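PDB 5C6O: BH2163 protein from Bacillus halodurans, which probably exports xenobiotics across the cell membrane as an antiporter of the multi antimicrobial extrusion (MATE) family, and here holds the drug verapamil. Local coordinates for residues P25-M30 with M293-A298; G52-T57 with S130-Y135; Q124-T129 with I262-L267; I401-L406 with P424-L429. One frame throughout, in Å; residues are numbered along the deposited sequence.

Contact 1: residues P25-M30 with M293-A298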
loop_
_atom_site.group_PDB
_atom_site.type_symbol
_atom_site.label_atom_id
_atom_site.label_comp_id
_atom_site.label_asym_id
_atom_site.label_seq_id
_atom_site.Cartn_x
_atom_site.Cartn_y
_atom_site.Cartn_z
ATOM N N PRO A 25 2.535 -7.178 14.121
ATOM C CA PRO A 25 3.421 -6.052 13.909
ATOM C C PRO A 25 2.925 -5.197 12.757
ATOM O O PRO A 25 2.811 -3.979 12.905
ATOM C CB PRO A 25 4.734 -6.715 13.554
ATOM C CG PRO A 25 4.686 -7.999 14.294
ATOM C CD PRO A 25 3.272 -8.449 14.180
ATOM N N ALA A 26 2.611 -5.839 11.629
ATOM C CA ALA A 26 1.932 -5.169 10.534
ATOM C C ALA A 26 0.871 -4.386 11.213
ATOM O O ALA A 26 1.009 -3.170 11.390
ATOM C CB ALA A 26 1.298 -6.171 9.582
ATOM N N MET A 27 -0.148 -5.105 11.676
ATOM C CA MET A 27 -1.242 -4.472 12.377
ATOM C C MET A 27 -0.754 -3.203 12.994
ATOM O O MET A 27 -1.291 -2.123 12.721
ATOM C CB MET A 27 -1.782 -5.348 13.487
ATOM C CG MET A 27 -2.768 -6.386 13.007
ATOM S SD MET A 27 -2.406 -6.907 11.321
ATOM C CE MET A 27 -3.653 -8.213 11.192
ATOM N N ILE A 28 0.296 -3.317 13.791
ATOM C CA ILE A 28 0.600 -2.215 14.635
ATOM C C ILE A 28 1.016 -0.953 13.901
ATOM O O ILE A 28 0.248 0.028 13.841
ATOM C CB ILE A 28 1.522 -2.631 15.746
ATOM C CG1 ILE A 28 0.716 -3.577 16.668
ATOM C CG2 ILE A 28 2.144 -1.396 16.380
ATOM C CD1 ILE A 28 0.894 -3.392 18.162
ATOM N N GLY A 29 2.200 -0.985 13.315
ATOM C CA GLY A 29 2.764 0.194 12.643
ATOM C C GLY A 29 1.917 0.710 11.494
ATOM O O GLY A 29 1.877 1.913 11.212
ATOM N N MET A 30 1.246 -0.223 10.832
ATOM C CA MET A 30 0.301 0.116 9.812
ATOM C C MET A 30 -0.660 1.073 10.444
ATOM O O MET A 30 -0.793 2.202 9.980
ATOM C CB MET A 30 -0.437 -1.121 9.366
ATOM C CG MET A 30 -0.716 -1.121 7.891
ATOM S SD MET A 30 -1.754 -2.523 7.464
ATOM C CE MET A 30 -2.404 -1.889 5.912
ATOM N N MET A 293 -5.124 -6.211 5.345
ATOM C CA MET A 293 -3.768 -5.948 4.881
ATOM C C MET A 293 -2.716 -6.609 5.777
ATOM O O MET A 293 -1.801 -7.297 5.292
ATOM C CB MET A 293 -3.543 -4.443 4.829
ATOM C CG MET A 293 -4.208 -3.770 3.662
ATOM S SD MET A 293 -3.295 -4.014 2.116
ATOM C CE MET A 293 -4.522 -4.842 1.096
ATOM N N GLY A 294 -2.876 -6.402 7.088
ATOM C CA GLY A 294 -1.899 -6.813 8.091
ATOM C C GLY A 294 -1.772 -8.305 8.103
ATOM O O GLY A 294 -0.665 -8.836 8.073
ATOM N N ILE A 295 -2.919 -8.972 8.125
ATOM C CA ILE A 295 -2.985 -10.422 8.029
ATOM C C ILE A 295 -2.324 -10.907 6.743
ATOM O O ILE A 295 -1.562 -11.884 6.761
ATOM C CB ILE A 295 -4.448 -10.922 8.096
ATOM C CG1 ILE A 295 -5.040 -10.704 9.499
ATOM C CG2 ILE A 295 -4.561 -12.385 7.684
ATOM C CD1 ILE A 295 -4.232 -11.297 10.640
ATOM N N MET A 296 -2.609 -10.227 5.633
ATOM C CA MET A 296 -1.926 -10.539 4.392
ATOM C C MET A 296 -0.394 -10.553 4.627
ATOM O O MET A 296 0.272 -11.593 4.519
ATOM C CB MET A 296 -2.337 -9.550 3.289
ATOM C CG MET A 296 -1.951 -10.001 1.889
ATOM S SD MET A 296 -0.994 -8.798 0.935
ATOM C CE MET A 296 0.627 -8.746 1.719
ATOM N N GLN A 297 0.141 -9.403 5.009
ATOM C CA GLN A 297 1.583 -9.211 5.112
ATOM C C GLN A 297 2.245 -10.144 6.086
ATOM O O GLN A 297 3.454 -10.127 6.227
ATOM C CB GLN A 297 1.885 -7.784 5.539
ATOM C CG GLN A 297 1.359 -6.719 4.592
ATOM C CD GLN A 297 1.080 -5.412 5.302
ATOM O OE1 GLN A 297 0.473 -5.390 6.377
ATOM N NE2 GLN A 297 1.521 -4.312 4.706
ATOM N N ALA A 298 1.436 -10.913 6.792
ATOM C CA ALA A 298 1.943 -11.975 7.623
ATOM C C ALA A 298 2.356 -13.166 6.733
ATOM O O ALA A 298 3.403 -13.786 6.944
ATOM C CB ALA A 298 0.899 -12.374 8.656
#
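Ala26 faces Gly294, and the two set the spacing of the helices: Ala26 CB rests 3.6 Å from Gly294 CA, where one small methyl meets a residue with no side chain. The axes of the short segments accordingly come within 8.1 Å, running roughly antiparallel at 135°. Met27 closes one flank of this tight part. Its first torsion sets CG beside the backbone N (chi1 -83°), and the chain then bends at chi2 to carry SD over Gly294; the terminal CE heads for Ile295 but sits too close to it in the model to be trusted. A flexible thioether suits the spot because it can mould itself to bare backbone. Whereas Gly294 and Ile295 are buried, the other flank is partly exposed and more polar. Gln297 sends OE1 back to within 3.4 Å of Ala26 CB and 3.8 Å of Met30 SD, contacts of packing without a hydrogen bond. Met30, extended beyond CG, heads for Met293, though their end contact is doubtful; the Met293 side chain comes about 4 Å from the bound verapamil. Around this pair, Ile295 packs on Val325 and Phe329 of helix 312-336 and on Ser23 of helix 18-23, while Pro25 and Ile28 lean on helix 166-190.

Contact 2: residues G52-T57 with S130-Y135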
loop_
_atom_site.group_PDB
_atom_site.type_symbol
_atom_site.label_atom_id
_atom_site.label_comp_id
_atom_site.label_asym_id
_atom_site.label_seq_id
_atom_site.Cartn_x
_atom_site.Cartn_y
_atom_site.Cartn_z
ATOM N N GLY A 52 -5.606 23.648 0.937
ATOM C CA GLY A 52 -4.365 22.904 0.876
ATOM C C GLY A 52 -4.656 21.445 1.110
ATOM O O GLY A 52 -4.071 20.571 0.450
ATOM N N VAL A 53 -5.551 21.185 2.064
ATOM C CA VAL A 53 -6.092 19.835 2.291
ATOM C C VAL A 53 -6.307 19.111 0.946
ATOM O O VAL A 53 -6.028 17.902 0.799
ATOM C CB VAL A 53 -7.371 19.924 3.189
ATOM C CG1 VAL A 53 -8.454 18.883 2.835
ATOM C CG2 VAL A 53 -6.958 19.871 4.665
ATOM N N ALA A 54 -6.758 19.874 -0.050
ATOM C CA ALA A 54 -6.896 19.314 -1.387
ATOM C C ALA A 54 -5.569 19.326 -2.172
ATOM O O ALA A 54 -5.316 18.411 -2.967
ATOM C CB ALA A 54 -8.002 20.028 -2.148
ATOM N N GLY A 55 -4.749 20.365 -1.950
ATOM C CA GLY A 55 -3.434 20.503 -2.588
ATOM C C GLY A 55 -2.815 19.143 -2.480
ATOM O O GLY A 55 -2.661 18.428 -3.480
ATOM N N VAL A 56 -2.481 18.813 -1.237
ATOM C CA VAL A 56 -2.324 17.445 -0.755
ATOM C C VAL A 56 -2.926 16.372 -1.656
ATOM O O VAL A 56 -2.212 15.525 -2.218
ATOM C CB VAL A 56 -3.018 17.312 0.622
ATOM C CG1 VAL A 56 -3.116 15.832 1.066
ATOM C CG2 VAL A 56 -2.312 18.206 1.653
ATOM N N THR A 57 -4.249 16.422 -1.776
ATOM C CA THR A 57 -4.977 15.283 -2.271
ATOM C C THR A 57 -4.904 15.151 -3.786
ATOM O O THR A 57 -4.978 14.032 -4.323
ATOM C CB THR A 57 -6.407 15.315 -1.740
ATOM O OG1 THR A 57 -6.375 15.790 -0.372
ATOM C CG2 THR A 57 -7.024 13.901 -1.805
ATOM N N SER A 130 -6.072 28.125 -8.636
ATOM C CA SER A 130 -4.860 28.933 -8.465
ATOM C C SER A 130 -4.360 29.012 -7.021
ATOM O O SER A 130 -3.170 29.246 -6.804
ATOM C CB SER A 130 -5.036 30.336 -9.049
ATOM O OG SER A 130 -3.789 31.009 -9.112
ATOM N N VAL A 131 -5.262 28.821 -6.051
ATOM C CA VAL A 131 -4.882 28.675 -4.634
ATOM C C VAL A 131 -4.194 27.329 -4.365
ATOM O O VAL A 131 -3.028 27.288 -3.961
ATOM C CB VAL A 131 -6.070 28.897 -3.642
ATOM C CG1 VAL A 131 -6.256 30.383 -3.346
ATOM C CG2 VAL A 131 -7.371 28.276 -4.145
ATOM N N THR A 132 -4.917 26.244 -4.625
ATOM C CA THR A 132 -4.467 24.886 -4.332
ATOM C C THR A 132 -3.297 24.426 -5.215
ATOM O O THR A 132 -2.468 23.609 -4.791
ATOM C CB THR A 132 -5.651 23.906 -4.417
ATOM O OG1 THR A 132 -5.332 22.712 -3.695
ATOM C CG2 THR A 132 -6.010 23.576 -5.867
ATOM N N GLN A 133 -3.257 24.967 -6.434
ATOM C CA GLN A 133 -2.152 24.813 -7.381
ATOM C C GLN A 133 -0.790 24.941 -6.687
ATOM O O GLN A 133 0.077 24.074 -6.835
ATOM C CB GLN A 133 -2.305 25.867 -8.491
ATOM C CG GLN A 133 -1.164 25.955 -9.492
ATOM C CD GLN A 133 -1.319 25.005 -10.663
ATOM O OE1 GLN A 133 -2.409 24.850 -11.218
ATOM N NE2 GLN A 133 -0.216 24.380 -11.061
ATOM N N GLY A 134 -0.623 26.024 -5.925
ATOM C CA GLY A 134 0.582 26.251 -5.131
ATOM C C GLY A 134 0.737 25.257 -3.990
ATOM O O GLY A 134 1.830 24.746 -3.744
ATOM N N TYR A 135 -0.360 24.972 -3.295
ATOM C CA TYR A 135 -0.313 24.092 -2.134
ATOM C C TYR A 135 0.172 22.711 -2.495
ATOM O O TYR A 135 1.049 22.173 -1.828
ATOM C CB TYR A 135 -1.657 24.042 -1.415
ATOM C CG TYR A 135 -1.935 25.320 -0.665
ATOM C CD1 TYR A 135 -2.944 26.185 -1.074
ATOM C CD2 TYR A 135 -1.161 25.681 0.435
ATOM C CE1 TYR A 135 -3.187 27.371 -0.401
ATOM C CE2 TYR A 135 -1.398 26.862 1.117
ATOM C CZ TYR A 135 -2.412 27.704 0.696
ATOM O OH TYR A 135 -2.654 28.877 1.373
#
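Two torsions direct Thr132 and Tyr135 at the glycine-lined side of helix 51-83. In Thr132 the hydroxyl points opposite the backbone N (chi1 -160°), which drives OG1 toward the neighbouring helix. The backbone points Tyr135 CB at the interface, and a chi1 of -73° sets CG beside the backbone N, turning the ring off along the flank. Thr132 OG1 comes 3.0 Å from Gly55 N, yet the angle is too poor for a hydrogen bond. Its hydrogen-bond partner is the carbonyl of Glu51, at the start of the same helix, an acceptor that a short branched hydroxyl can reach without carrying a bulky chain into the interface. Tyr135 works through carbon. Its CB sits 3.7 Å from Gly52 CA and 4.1 Å from Gly55 CA, while Gly52 N lies over one face of the ring and Thr132 CA is in the ring plane at its edge. The root of the tyrosine side chain thus lies against glycine backbone. Gly52 and Gly55, three residues apart, present a smooth surface, and the segment axes approach to 7.7 Å while crossing at -57°. Ala54 adds a small methyl beside Thr132 OG1 and touches Val275 of a loop farther on. Both segments belong to the first of the two MatE domains. Close glycine-mediated helix packing of this kind is familiar from membrane proteins; here it joins helix 130-143 to the beginning of a long transmembrane helix whose later residues Phe60, Met63, Met64 and Met67 line the verapamil pocket.

Contact 3: residues Q124-T129 with I262-L267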
loop_
_atom_site.group_PDB
_atom_site.type_symbol
_atom_site.label_atom_id
_atom_site.label_comp_id
_atom_site.label_asym_id
_atom_site.label_seq_id
_atom_site.Cartn_x
_atom_site.Cartn_y
_atom_site.Cartn_z
ATOM N N GLN A 124 -0.623 21.165 -12.651
ATOM C CA GLN A 124 -1.643 22.024 -13.257
ATOM C C GLN A 124 -2.575 21.203 -14.132
ATOM O O GLN A 124 -3.732 21.572 -14.337
ATOM C CB GLN A 124 -1.012 23.154 -14.089
ATOM C CG GLN A 124 -0.455 22.734 -15.451
ATOM C CD GLN A 124 -0.311 23.886 -16.446
ATOM O OE1 GLN A 124 -0.141 25.049 -16.067
ATOM N NE2 GLN A 124 -0.381 23.558 -17.739
ATOM N N LEU A 125 -2.061 20.079 -14.628
ATOM C CA LEU A 125 -2.803 19.249 -15.557
ATOM C C LEU A 125 -3.972 18.528 -14.915
ATOM O O LEU A 125 -4.061 17.301 -14.961
ATOM C CB LEU A 125 -1.894 18.271 -16.313
ATOM C CG LEU A 125 -1.349 18.724 -17.674
ATOM C CD1 LEU A 125 -0.413 17.652 -18.208
ATOM C CD2 LEU A 125 -2.455 19.033 -18.684
ATOM N N PHE A 126 -4.821 19.309 -14.251
ATOM C CA PHE A 126 -6.264 19.085 -14.280
ATOM C C PHE A 126 -7.180 20.026 -13.512
ATOM O O PHE A 126 -7.895 20.813 -14.138
ATOM C CB PHE A 126 -6.693 17.625 -14.165
ATOM C CG PHE A 126 -7.309 17.115 -15.433
ATOM C CD1 PHE A 126 -6.805 15.997 -16.086
ATOM C CD2 PHE A 126 -8.372 17.811 -16.018
ATOM C CE1 PHE A 126 -7.375 15.559 -17.276
ATOM C CE2 PHE A 126 -8.941 17.382 -17.205
ATOM C CZ PHE A 126 -8.443 16.253 -17.835
ATOM N N GLY A 127 -7.188 19.946 -12.185
ATOM C CA GLY A 127 -8.087 20.791 -11.397
ATOM C C GLY A 127 -7.427 22.018 -10.790
ATOM O O GLY A 127 -7.709 22.374 -9.649
ATOM N N ALA A 128 -6.577 22.685 -11.569
ATOM C CA ALA A 128 -5.638 23.703 -11.066
ATOM C C ALA A 128 -6.237 24.982 -10.458
ATOM O O ALA A 128 -6.113 26.062 -11.049
ATOM C CB ALA A 128 -4.652 24.067 -12.166
ATOM N N THR A 129 -6.858 24.872 -9.279
ATOM C CA THR A 129 -7.365 26.056 -8.565
ATOM C C THR A 129 -6.153 26.886 -8.152
ATOM O O THR A 129 -5.297 26.397 -7.417
ATOM C CB THR A 129 -8.203 25.688 -7.318
ATOM O OG1 THR A 129 -8.971 24.502 -7.570
ATOM C CG2 THR A 129 -9.131 26.844 -6.921
ATOM N N ILE A 262 -11.152 10.570 -10.945
ATOM C CA ILE A 262 -12.182 10.891 -9.960
ATOM C C ILE A 262 -11.844 12.025 -8.965
ATOM O O ILE A 262 -12.744 12.521 -8.293
ATOM C CB ILE A 262 -12.669 9.628 -9.210
ATOM C CG1 ILE A 262 -11.510 8.638 -9.010
ATOM C CG2 ILE A 262 -13.823 8.979 -9.970
ATOM C CD1 ILE A 262 -11.511 7.917 -7.679
ATOM N N ASN A 263 -10.575 12.435 -8.872
ATOM C CA ASN A 263 -10.216 13.618 -8.077
ATOM C C ASN A 263 -10.285 14.938 -8.839
ATOM O O ASN A 263 -10.894 15.898 -8.357
ATOM C CB ASN A 263 -8.858 13.469 -7.393
ATOM C CG ASN A 263 -8.971 13.438 -5.879
ATOM O OD1 ASN A 263 -9.919 13.978 -5.294
ATOM N ND2 ASN A 263 -7.993 12.814 -5.231
ATOM N N SER A 264 -9.661 14.993 -10.014
ATOM C CA SER A 264 -9.759 16.185 -10.865
ATOM C C SER A 264 -11.161 16.379 -11.504
ATOM O O SER A 264 -11.576 17.517 -11.757
ATOM C CB SER A 264 -8.625 16.228 -11.897
ATOM O OG SER A 264 -8.308 14.938 -12.389
ATOM N N MET A 265 -11.883 15.274 -11.748
ATOM C CA MET A 265 -13.322 15.302 -12.111
ATOM C C MET A 265 -14.166 15.808 -10.937
ATOM O O MET A 265 -15.296 16.240 -11.119
ATOM C CB MET A 265 -13.835 13.922 -12.614
ATOM C CG MET A 265 -15.275 13.551 -12.205
ATOM S SD MET A 265 -15.901 11.901 -12.650
ATOM C CE MET A 265 -17.221 11.667 -11.455
ATOM N N LEU A 266 -13.618 15.737 -9.729
ATOM C CA LEU A 266 -14.276 16.306 -8.565
ATOM C C LEU A 266 -13.732 17.687 -8.269
ATOM O O LEU A 266 -14.032 18.272 -7.224
ATOM C CB LEU A 266 -14.158 15.397 -7.338
ATOM C CG LEU A 266 -15.504 14.793 -6.928
ATOM C CD1 LEU A 266 -15.776 13.453 -7.608
ATOM C CD2 LEU A 266 -15.585 14.679 -5.411
ATOM N N LEU A 267 -12.937 18.205 -9.200
ATOM C CA LEU A 267 -12.450 19.567 -9.104
ATOM C C LEU A 267 -13.266 20.494 -10.009
ATOM O O LEU A 267 -13.366 21.699 -9.754
ATOM C CB LEU A 267 -10.958 19.627 -9.442
ATOM C CG LEU A 267 -10.042 20.467 -8.538
ATOM C CD1 LEU A 267 -10.408 21.952 -8.554
ATOM C CD2 LEU A 267 -10.003 19.930 -7.110
#
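Phe126 is where the loop 124-129 first meets helix 262-267, with its CB 3.3 Å from Ser264 CB. The chain arrives there through an inverse gamma turn centred on Leu125, after helix 119-124 has ended. Beyond CB, the Phe126 ring meets the serine hydroxyl obliquely, CG lying 3.9 Å from Ser264 OG. That hydroxyl is occupied by carbonyls just before it in the chain, Ile260 O and, weakly, Ala261 O, so it can lie against an aromatic ring with its polarity already answered. Gly127 comes next and lets the backbone settle directly on the other segment. Its CA is 3.7 Å from Leu267 CB and 3.5 Å from Leu267 CG, and the absence of a side chain is what permits leucine to cover it. The following residue, Ala128, turns its CB away from the helix and centres a second inverse gamma turn. Thr129 then folds back on this turn, its OG1 placed beside the backbone N (chi1 -36°). The hydroxyl donates to Gly127 O over 3.2 Å, tilted 26° from the carbonyl plane, and Thr129 N adds a weak bond to the same oxygen. Leu267 CD1 lies beside Gly127 O and Thr129 OG1, its exact spacing uncertain; Leu267 also packs on Val275, while Thr129 touches Asp272. Helix 262-267 is itself kinked near Leu266 and Leu267. The motif of this loop is its pair of inverse gamma turns, at Leu125 and Ala128: a connection between helices 119-124 and 130-143 of the first MatE domain, resting at the protein surface on helix 261-268 of the second.

Contact 4: residues I401-L406 with P424-L429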
loop_
_atom_site.group_PDB
_atom_site.type_symbol
_atom_site.label_atom_id
_atom_site.label_comp_id
_atom_site.label_asym_id
_atom_site.label_seq_id
_atom_site.Cartn_x
_atom_site.Cartn_y
_atom_site.Cartn_z
ATOM N N ILE A 401 -10.703 -3.747 -15.923
ATOM C CA ILE A 401 -11.478 -4.371 -17.004
ATOM C C ILE A 401 -12.923 -4.745 -16.688
ATOM O O ILE A 401 -13.687 -5.114 -17.579
ATOM C CB ILE A 401 -10.785 -5.632 -17.536
ATOM C CG1 ILE A 401 -10.972 -6.777 -16.544
ATOM C CG2 ILE A 401 -9.327 -5.340 -17.874
ATOM C CD1 ILE A 401 -10.772 -8.132 -17.169
ATOM N N PHE A 402 -13.298 -4.668 -15.425
ATOM C CA PHE A 402 -14.664 -4.952 -15.064
ATOM C C PHE A 402 -15.271 -3.765 -14.375
ATOM O O PHE A 402 -16.479 -3.600 -14.370
ATOM C CB PHE A 402 -14.714 -6.164 -14.162
ATOM C CG PHE A 402 -14.231 -7.412 -14.823
ATOM C CD1 PHE A 402 -13.320 -8.239 -14.193
ATOM C CD2 PHE A 402 -14.686 -7.757 -16.086
ATOM C CE1 PHE A 402 -12.886 -9.406 -14.799
ATOM C CE2 PHE A 402 -14.244 -8.915 -16.705
ATOM C CZ PHE A 402 -13.343 -9.743 -16.059
ATOM N N LEU A 403 -14.414 -2.936 -13.801
ATOM C CA LEU A 403 -14.862 -1.794 -13.042
ATOM C C LEU A 403 -15.247 -0.689 -13.989
ATOM O O LEU A 403 -16.429 -0.466 -14.207
ATOM C CB LEU A 403 -13.775 -1.319 -12.084
ATOM C CG LEU A 403 -14.244 -0.485 -10.889
ATOM C CD1 LEU A 403 -15.331 -1.195 -10.079
ATOM C CD2 LEU A 403 -13.053 -0.122 -10.008
ATOM N N ILE A 404 -14.257 -0.009 -14.565
ATOM C CA ILE A 404 -14.562 1.115 -15.452
ATOM C C ILE A 404 -15.640 0.731 -16.475
ATOM O O ILE A 404 -16.656 1.423 -16.569
ATOM C CB ILE A 404 -13.313 1.837 -16.067
ATOM C CG1 ILE A 404 -12.575 0.994 -17.121
ATOM C CG2 ILE A 404 -12.346 2.270 -14.967
ATOM C CD1 ILE A 404 -11.867 1.827 -18.175
ATOM N N PRO A 405 -15.459 -0.409 -17.182
ATOM C CA PRO A 405 -16.482 -0.846 -18.120
ATOM C C PRO A 405 -17.850 -1.029 -17.485
ATOM O O PRO A 405 -18.837 -1.015 -18.197
ATOM C CB PRO A 405 -15.938 -2.184 -18.615
ATOM C CG PRO A 405 -14.462 -1.992 -18.556
ATOM C CD PRO A 405 -14.290 -1.307 -17.239
ATOM N N LEU A 406 -17.909 -1.192 -16.168
ATOM C CA LEU A 406 -19.191 -1.229 -15.474
ATOM C C LEU A 406 -19.694 0.187 -15.109
ATOM O O LEU A 406 -20.885 0.480 -15.286
ATOM C CB LEU A 406 -19.135 -2.156 -14.246
ATOM C CG LEU A 406 -20.358 -3.033 -13.912
ATOM C CD1 LEU A 406 -20.025 -4.194 -12.977
ATOM C CD2 LEU A 406 -21.503 -2.213 -13.321
ATOM N N PRO A 424 -20.482 -2.901 -6.024
ATOM C CA PRO A 424 -20.844 -4.180 -5.441
ATOM C C PRO A 424 -20.766 -5.332 -6.437
ATOM O O PRO A 424 -20.241 -6.395 -6.118
ATOM C CB PRO A 424 -22.296 -3.968 -4.994
ATOM C CG PRO A 424 -22.420 -2.510 -4.758
ATOM C CD PRO A 424 -21.265 -1.809 -5.422
ATOM N N ILE A 425 -21.263 -5.125 -7.641
ATOM C CA ILE A 425 -21.339 -6.229 -8.565
ATOM C C ILE A 425 -20.036 -6.444 -9.340
ATOM O O ILE A 425 -19.764 -7.553 -9.811
ATOM C CB ILE A 425 -22.602 -6.120 -9.438
ATOM C CG1 ILE A 425 -23.802 -6.601 -8.610
ATOM C CG2 ILE A 425 -22.461 -6.898 -10.738
ATOM C CD1 ILE A 425 -25.127 -6.639 -9.351
ATOM N N ALA A 426 -19.213 -5.406 -9.442
ATOM C CA ALA A 426 -17.887 -5.567 -10.038
ATOM C C ALA A 426 -17.165 -6.563 -9.180
ATOM O O ALA A 426 -16.917 -7.677 -9.605
ATOM C CB ALA A 426 -17.122 -4.252 -10.078
ATOM N N ASP A 427 -16.898 -6.171 -7.941
ATOM C CA ASP A 427 -16.143 -7.004 -7.024
ATOM C C ASP A 427 -16.573 -8.465 -7.049
ATOM O O ASP A 427 -15.726 -9.342 -7.183
ATOM C CB ASP A 427 -16.147 -6.433 -5.597
ATOM C CG ASP A 427 -15.026 -5.404 -5.355
ATOM O OD1 ASP A 427 -13.839 -5.691 -5.657
ATOM O OD2 ASP A 427 -15.333 -4.306 -4.839
ATOM N N VAL A 428 -17.866 -8.752 -6.961
ATOM C CA VAL A 428 -18.285 -10.153 -7.005
ATOM C C VAL A 428 -17.658 -10.915 -8.164
ATOM O O VAL A 428 -17.043 -11.959 -7.957
ATOM C CB VAL A 428 -19.796 -10.342 -7.080
ATOM C CG1 VAL A 428 -20.204 -11.054 -8.384
ATOM C CG2 VAL A 428 -20.229 -11.126 -5.864
ATOM N N LEU A 429 -17.802 -10.404 -9.378
ATOM C CA LEU A 429 -17.120 -11.022 -10.497
ATOM C C LEU A 429 -15.605 -11.251 -10.230
ATOM O O LEU A 429 -15.090 -12.329 -10.488
ATOM C CB LEU A 429 -17.386 -10.252 -11.790
ATOM C CG LEU A 429 -16.138 -10.057 -12.649
ATOM C CD1 LEU A 429 -16.457 -10.244 -14.110
ATOM C CD2 LEU A 429 -15.552 -8.686 -12.395
#
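The Phe402 ring is sandwiched between aliphatic methyls. Over one face stands Leu429 CD1, 3.4 Å from the ring centroid and only 2° off the ring normal, a CH-pi contact; on the opposite face lies Ile401 CD1, shifted toward the rim. The other leucine branch, CD2, falls too close to the CG and CD1 side of the ring, which makes the exact placement of the whole leucine uncertain. Phenylalanine suits this place because its broad face can receive a methyl pointing straight at it, and the two side chains cross at about a right angle. Farther along, Ala426 offers a small methyl to two leucines. Leu403, with CG opposite the backbone N (chi1 -158°), brings CD1 to 3.5 Å from Ala426 CB. Leu406 CD1 lies 4.1 Å from that same CB and 4.3 Å from Ile425 CG2. Phe402 and Leu403 occupy the break between helices 389-401 and 404-408, and helix 424-439 packs across it. Asp427 turns its CB away from this surface, and OD1 is met by a weak hydrogen bond from Gln375 and a long, weak ion pair with Arg398. With no hydrogen bond between the segments, the contact depends on shape and dispersion, as befits two predicted transmembrane stretches.

Contact 2 is the buried one, contact 1 is partly buried and nearest the chain's centre, and contacts 3 and 4 lie at the surface. No helix serves two of the contacts, but contacts 2 and 3 adjoin, with centres 10 Å apart: the loop of contact 3 runs straight into helix 130-143 of contact 2, and Gln133 packs against Ala128 and Gln124. Contact 1 lies on the other side of the chain's centre from both, its centre 32 Å from that of contact 2. Glycine brings backbones close in contacts 1, 2 and 3, alongside thioethers, a threonine hydroxyl and tight turns respectively. In contact 4 the side chains meet each other only through aliphatic and aromatic carbon.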